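Local coordinates for protein nucleoporin NUP82 (Chaetomium thermophilum, PDB 5CWW) that probably serves as a structural component of the nuclear pore complex and as a docking partner for transport factors, here represented by its N-terminal beta-propeller domain, at residues B[45-50]-B[562-567]; B[52-57]-B[568-573]. All blocks are in the same frame, centred on the assembly; numbering follows the deposited sequence.

Contact 1. Residues B[45-50]-B[562-567]; sequences PRRTIA and LAAATS
At the closing seam of the beta-propeller, where the first sheet meets the last, Arg46 and Ala564 pair through their backbones on the approach to strand 49-52. Ala564 N donates to Arg46 O at 2.9 Å with an N-H...O angle of 159°, while the CA-H of Ala563 approaches the same oxygen. The two runs diverge by 41°, and beyond this bond a water takes over: it accepts from Ile49 N (2.9 Å) and donates to Ala564 O (3.0 Å). Thr566 OG1 adds a weak bond to that carbonyl.

Side chains fill in on both flanks. With CG anti to the backbone N (chi1 -174°) and the chain extended, the Arg46 guanidinium reaches back along the partner chain, and the Ala563 methyl lies over one of its faces, offset toward the rim; NH1 and NH2 make weak bonds to Ala580 O and Thr581 O. Ala563 CB is also approached by Thr48 OG1, at 3.1 Å, and by Ile49 CD1, at 3.5 Å. The Ile49 and Thr566 side chains cross at a slant, CG2 of Ile49 lying 3.5 Å from Thr566 OG1. Arg47 passes the Ala564 methyl; its NH2 forms a salt bridge with Asp391 and its NH1 a hydrogen bond to Phe492 O.

The small Ala563 and Ala564 side chains are consistent with the close approach (CA atoms of Arg47 and Ala564 5.0 Å apart), and the water satisfies buried backbone groups where the chains separate.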
loop_
_atom_site.group_PDB
_atom_site.type_symbol
_atom_site.label_atom_id
_atom_site.label_comp_id
_atom_site.label_asym_id
_atom_site.label_seq_id
_atom_site.Cartn_x
_atom_site.Cartn_y
_atom_site.Cartn_z
ATOM N N PRO B 45 -5.179 12.026 1.194
ATOM C CA PRO B 45 -3.817 12.498 0.926
ATOM C C PRO B 45 -3.772 13.553 -0.175
ATOM O O PRO B 45 -4.689 13.626 -0.993
ATOM C CB PRO B 45 -3.081 11.226 0.493
ATOM C CG PRO B 45 -4.144 10.337 -0.043
ATOM C CD PRO B 45 -5.374 10.629 0.763
ATOM N N ARG B 46 -2.714 14.359 -0.183
ATOM C CA ARG B 46 -2.545 15.404 -1.184
ATOM C C ARG B 46 -1.124 15.396 -1.742
ATOM O O ARG B 46 -0.261 16.156 -1.294
ATOM C CB ARG B 46 -2.864 16.780 -0.592
ATOM C CG ARG B 46 -2.850 17.904 -1.620
ATOM C CD ARG B 46 -3.032 19.274 -0.985
ATOM N NE ARG B 46 -3.088 20.328 -1.999
ATOM C CZ ARG B 46 -2.604 21.559 -1.848
ATOM N NH1 ARG B 46 -2.018 21.927 -0.716
ATOM N NH2 ARG B 46 -2.710 22.432 -2.839
ATOM N N ARG B 47 -0.896 14.526 -2.724
ATOM C CA ARG B 47 0.374 14.475 -3.441
ATOM C C ARG B 47 0.252 15.265 -4.737
ATOM O O ARG B 47 0.391 14.717 -5.830
ATOM C CB ARG B 47 0.775 13.027 -3.723
ATOM C CG ARG B 47 0.940 12.194 -2.466
ATOM C CD ARG B 47 1.600 10.857 -2.750
ATOM N NE ARG B 47 1.770 10.077 -1.527
ATOM C CZ ARG B 47 2.741 10.278 -0.639
ATOM N NH1 ARG B 47 3.638 11.237 -0.830
ATOM N NH2 ARG B 47 2.814 9.521 0.446
ATOM N N THR B 48 -0.010 16.560 -4.602
ATOM C CA THR B 48 -0.366 17.397 -5.738
ATOM C C THR B 48 0.848 17.988 -6.460
ATOM O O THR B 48 0.692 18.787 -7.385
ATOM C CB THR B 48 -1.288 18.541 -5.288
ATOM O OG1 THR B 48 -0.782 19.112 -4.076
ATOM C CG2 THR B 48 -2.695 18.017 -5.040
ATOM N N ILE B 49 2.049 17.595 -6.042
ATOM C CA ILE B 49 3.274 18.039 -6.704
ATOM C C ILE B 49 4.125 16.840 -7.105
ATOM O O ILE B 49 4.378 15.943 -6.299
ATOM C CB ILE B 49 4.112 18.978 -5.809
ATOM C CG1 ILE B 49 3.290 20.209 -5.415
ATOM C CG2 ILE B 49 5.384 19.411 -6.537
ATOM C CD1 ILE B 49 3.980 21.135 -4.424
ATOM N N ALA B 50 4.556 16.837 -8.363
ATOM C CA ALA B 50 5.466 15.825 -8.887
ATOM C C ALA B 50 6.559 16.521 -9.686
ATOM O O ALA B 50 6.403 17.682 -10.056
ATOM C CB ALA B 50 4.718 14.821 -9.751
ATOM N N LEU B 562 -1.176 20.863 3.093
ATOM C CA LEU B 562 0.039 21.098 2.328
ATOM C C LEU B 562 0.271 19.971 1.333
ATOM O O LEU B 562 0.049 18.799 1.643
ATOM C CB LEU B 562 1.246 21.230 3.261
ATOM C CG LEU B 562 1.142 22.296 4.355
ATOM C CD1 LEU B 562 2.397 22.297 5.214
ATOM C CD2 LEU B 562 0.901 23.678 3.759
ATOM N N ALA B 563 0.711 20.332 0.134
ATOM C CA ALA B 563 1.135 19.344 -0.844
ATOM C C ALA B 563 2.315 18.564 -0.277
ATOM O O ALA B 563 3.206 19.144 0.345
ATOM C CB ALA B 563 1.510 20.013 -2.153
ATOM N N ALA B 564 2.302 17.248 -0.473
ATOM C CA ALA B 564 3.376 16.389 0.009
ATOM C C ALA B 564 4.726 16.931 -0.437
ATOM O O ALA B 564 4.911 17.271 -1.606
ATOM C CB ALA B 564 3.186 14.969 -0.489
ATOM N N ALA B 565 5.657 17.018 0.509
ATOM C CA ALA B 565 6.974 17.588 0.257
ATOM C C ALA B 565 7.667 16.885 -0.904
ATOM O O ALA B 565 7.644 15.661 -1.001
ATOM C CB ALA B 565 7.831 17.505 1.510
ATOM N N THR B 566 8.274 17.674 -1.783
ATOM C CA THR B 566 9.008 17.147 -2.925
ATOM C C THR B 566 10.465 17.582 -2.836
ATOM O O THR B 566 10.773 18.770 -2.934
ATOM C CB THR B 566 8.404 17.628 -4.255
ATOM O OG1 THR B 566 7.002 17.322 -4.284
ATOM C CG2 THR B 566 9.094 16.960 -5.434
ATOM N N SER B 567 11.355 16.616 -2.639
ATOM C CA SER B 567 12.775 16.904 -2.490
ATOM C C SER B 567 13.451 17.045 -3.849
ATOM O O SER B 567 13.253 16.222 -4.743
ATOM C CB SER B 567 13.462 15.806 -1.673
ATOM O OG SER B 567 14.801 16.165 -1.375
HETATM O O HOH W 1 3.178 16.209 -3.745
#

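Contact 2. Residues B[52-57]-B[568-573]; sequences RGTEIF and IDDPDL
The type II' beta turn from Arg52 to Glu55 brings Thr54 within 7.0 Å of Asp570, CA to CA, and no hydrogen bond links the two segments. Both Arg52-Glu55 backbone bonds of a tight hairpin are made, and Gly53, with its positive phi of 55°, occupies the first corner.

Thr54 leads the contact with its methyl. CG2 stands anti to the carbonyl carbon, which puts it across Asp570, 3.1 Å from OD1, and 3.7 Å from Leu573 CD1; OG1 is hydrogen-bonded to Asp68 OD1 in the neighbouring strand 63-68. The Asp570 carboxylate is fixed by its own segment. OD2 receives Leu573 N at 2.7 Å through its anti lone pair (N-H...O angle 164°), and Asp572 N at 2.6 Å from above the carboxylate plane; where strand 566-570 ends, the bond to Asp572 N closes an Asx turn, and that to Leu573 N completes an Asx motif. The same turn carries Leu573 back to the hairpin, where it also touches Leu69 of helix 69-77.

Deeper in, the buried Ile56 CG2 faces Ile568 CD1 at 4.2 Å. At the turn, Ile568 CG2 lies 4.0 Å from the carbonyl oxygen Gly53 O. Arg51 packs on both isoleucines.

The polar bonds thus hold each turn in shape separately, Asp570 binding two backbone N-H groups and Glu55 forming a salt bridge with Arg52, while methyl groups supply most of the contact between the first and last sheets.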
loop_
_atom_site.group_PDB
_atom_site.type_symbol
_atom_site.label_atom_id
_atom_site.label_comp_id
_atom_site.label_asym_id
_atom_site.label_seq_id
_atom_site.Cartn_x
_atom_site.Cartn_y
_atom_site.Cartn_z
ATOM N N ARG B 52 10.386 16.103 -12.375
ATOM C CA ARG B 52 11.434 15.413 -13.108
ATOM C C ARG B 52 12.523 16.441 -13.386
ATOM O O ARG B 52 12.265 17.475 -14.004
ATOM C CB ARG B 52 10.901 14.784 -14.400
ATOM C CG ARG B 52 10.242 15.753 -15.369
ATOM C CD ARG B 52 9.733 15.031 -16.607
ATOM N NE ARG B 52 9.342 15.961 -17.662
ATOM C CZ ARG B 52 8.950 15.594 -18.878
ATOM N NH1 ARG B 52 8.889 14.309 -19.206
ATOM N NH2 ARG B 52 8.618 16.514 -19.774
ATOM N N GLY B 53 13.734 16.167 -12.915
ATOM C CA GLY B 53 14.799 17.151 -12.969
ATOM C C GLY B 53 14.352 18.435 -12.290
ATOM O O GLY B 53 13.933 18.415 -11.132
ATOM N N THR B 54 14.418 19.544 -13.019
ATOM C CA THR B 54 14.003 20.842 -12.492
ATOM C C THR B 54 12.561 21.189 -12.874
ATOM O O THR B 54 12.054 22.246 -12.496
ATOM C CB THR B 54 14.931 21.966 -12.984
ATOM O OG1 THR B 54 14.961 21.981 -14.417
ATOM C CG2 THR B 54 16.338 21.759 -12.451
ATOM N N GLU B 55 11.908 20.303 -13.621
ATOM C CA GLU B 55 10.504 20.492 -13.972
ATOM C C GLU B 55 9.602 19.999 -12.848
ATOM O O GLU B 55 9.922 19.017 -12.175
ATOM C CB GLU B 55 10.156 19.749 -15.265
ATOM C CG GLU B 55 10.899 20.229 -16.502
ATOM C CD GLU B 55 10.452 19.508 -17.763
ATOM O OE1 GLU B 55 9.514 18.685 -17.681
ATOM O OE2 GLU B 55 11.038 19.762 -18.836
ATOM N N ILE B 56 8.475 20.679 -12.651
ATOM C CA ILE B 56 7.485 20.241 -11.676
ATOM C C ILE B 56 6.078 20.301 -12.263
ATOM O O ILE B 56 5.802 21.080 -13.175
ATOM C CB ILE B 56 7.532 21.092 -10.382
ATOM C CG1 ILE B 56 7.203 22.561 -10.672
ATOM C CG2 ILE B 56 8.896 20.968 -9.724
ATOM C CD1 ILE B 56 6.985 23.392 -9.422
ATOM N N PHE B 57 5.200 19.462 -11.724
ATOM C CA PHE B 57 3.806 19.400 -12.141
ATOM C C PHE B 57 2.931 19.625 -10.918
ATOM O O PHE B 57 2.998 18.864 -9.954
ATOM C CB PHE B 57 3.494 18.054 -12.797
ATOM C CG PHE B 57 4.334 17.762 -14.006
ATOM C CD1 PHE B 57 5.627 17.283 -13.870
ATOM C CD2 PHE B 57 3.833 17.969 -15.280
ATOM C CE1 PHE B 57 6.404 17.016 -14.982
ATOM C CE2 PHE B 57 4.603 17.703 -16.396
ATOM C CZ PHE B 57 5.890 17.224 -16.247
ATOM N N ILE B 568 14.248 18.099 -3.990
ATOM C CA ILE B 568 14.966 18.378 -5.231
ATOM C C ILE B 568 16.422 18.716 -4.942
ATOM O O ILE B 568 16.714 19.531 -4.067
ATOM C CB ILE B 568 14.319 19.542 -6.008
ATOM C CG1 ILE B 568 12.800 19.350 -6.049
ATOM C CG2 ILE B 568 14.929 19.640 -7.407
ATOM C CD1 ILE B 568 12.051 20.260 -7.015
ATOM N N ASP B 569 17.328 18.078 -5.675
ATOM C CA ASP B 569 18.757 18.331 -5.533
ATOM C C ASP B 569 19.380 18.570 -6.899
ATOM O O ASP B 569 19.898 17.647 -7.527
ATOM C CB ASP B 569 19.455 17.165 -4.830
ATOM C CG ASP B 569 20.933 17.429 -4.588
ATOM O OD1 ASP B 569 21.303 18.602 -4.374
ATOM O OD2 ASP B 569 21.727 16.464 -4.613
ATOM N N ASP B 570 19.320 19.818 -7.349
ATOM C CA ASP B 570 19.852 20.205 -8.649
ATOM C C ASP B 570 21.181 20.940 -8.470
ATOM O O ASP B 570 21.341 21.697 -7.516
ATOM C CB ASP B 570 18.844 21.086 -9.388
ATOM C CG ASP B 570 19.369 21.586 -10.714
ATOM O OD1 ASP B 570 19.192 20.879 -11.729
ATOM O OD2 ASP B 570 19.962 22.685 -10.745
ATOM N N PRO B 571 22.143 20.718 -9.383
ATOM C CA PRO B 571 23.438 21.397 -9.248
ATOM C C PRO B 571 23.356 22.915 -9.402
ATOM O O PRO B 571 24.170 23.625 -8.813
ATOM C CB PRO B 571 24.276 20.784 -10.378
ATOM C CG PRO B 571 23.285 20.238 -11.343
ATOM C CD PRO B 571 22.146 19.764 -10.505
ATOM N N ASP B 572 22.390 23.402 -10.177
ATOM C CA ASP B 572 22.257 24.836 -10.424
ATOM C C ASP B 572 21.310 25.505 -9.430
ATOM O O ASP B 572 21.627 26.558 -8.878
ATOM C CB ASP B 572 21.768 25.087 -11.853
ATOM C CG ASP B 572 22.726 24.553 -12.902
ATOM O OD1 ASP B 572 23.947 24.529 -12.640
ATOM O OD2 ASP B 572 22.258 24.159 -13.990
ATOM N N LEU B 573 20.147 24.896 -9.209
ATOM C CA LEU B 573 19.149 25.462 -8.304
ATOM C C LEU B 573 19.466 25.132 -6.848
ATOM O O LEU B 573 19.089 25.874 -5.941
ATOM C CB LEU B 573 17.752 24.952 -8.661
ATOM C CG LEU B 573 17.187 25.425 -10.001
ATOM C CD1 LEU B 573 15.895 24.688 -10.318
ATOM C CD2 LEU B 573 16.955 26.931 -9.997
#

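How the contacts relate
Both contacts bring the beginning of the first propeller sheet against strand 566-570 of the last and the chain leading into it, with some 510 residues between their segments. Contact 1 is the core one, its centre about 13 Å from the chain centre, and it buries 369 Å². Contact 2 lies farther out, about 20 Å from that centre, is partly solvent-exposed and buries 199 Å². The inner contact combines a backbone hydrogen bond and a water bridge with alanine, isoleucine and arginine packing; the outer has no hydrogen bond across it and rests on van der Waals contact at a hairpin turn and a strand end. Ala50 O and Phe57 N, 2.7 Å apart in a probable hydrogen bond, couple the two.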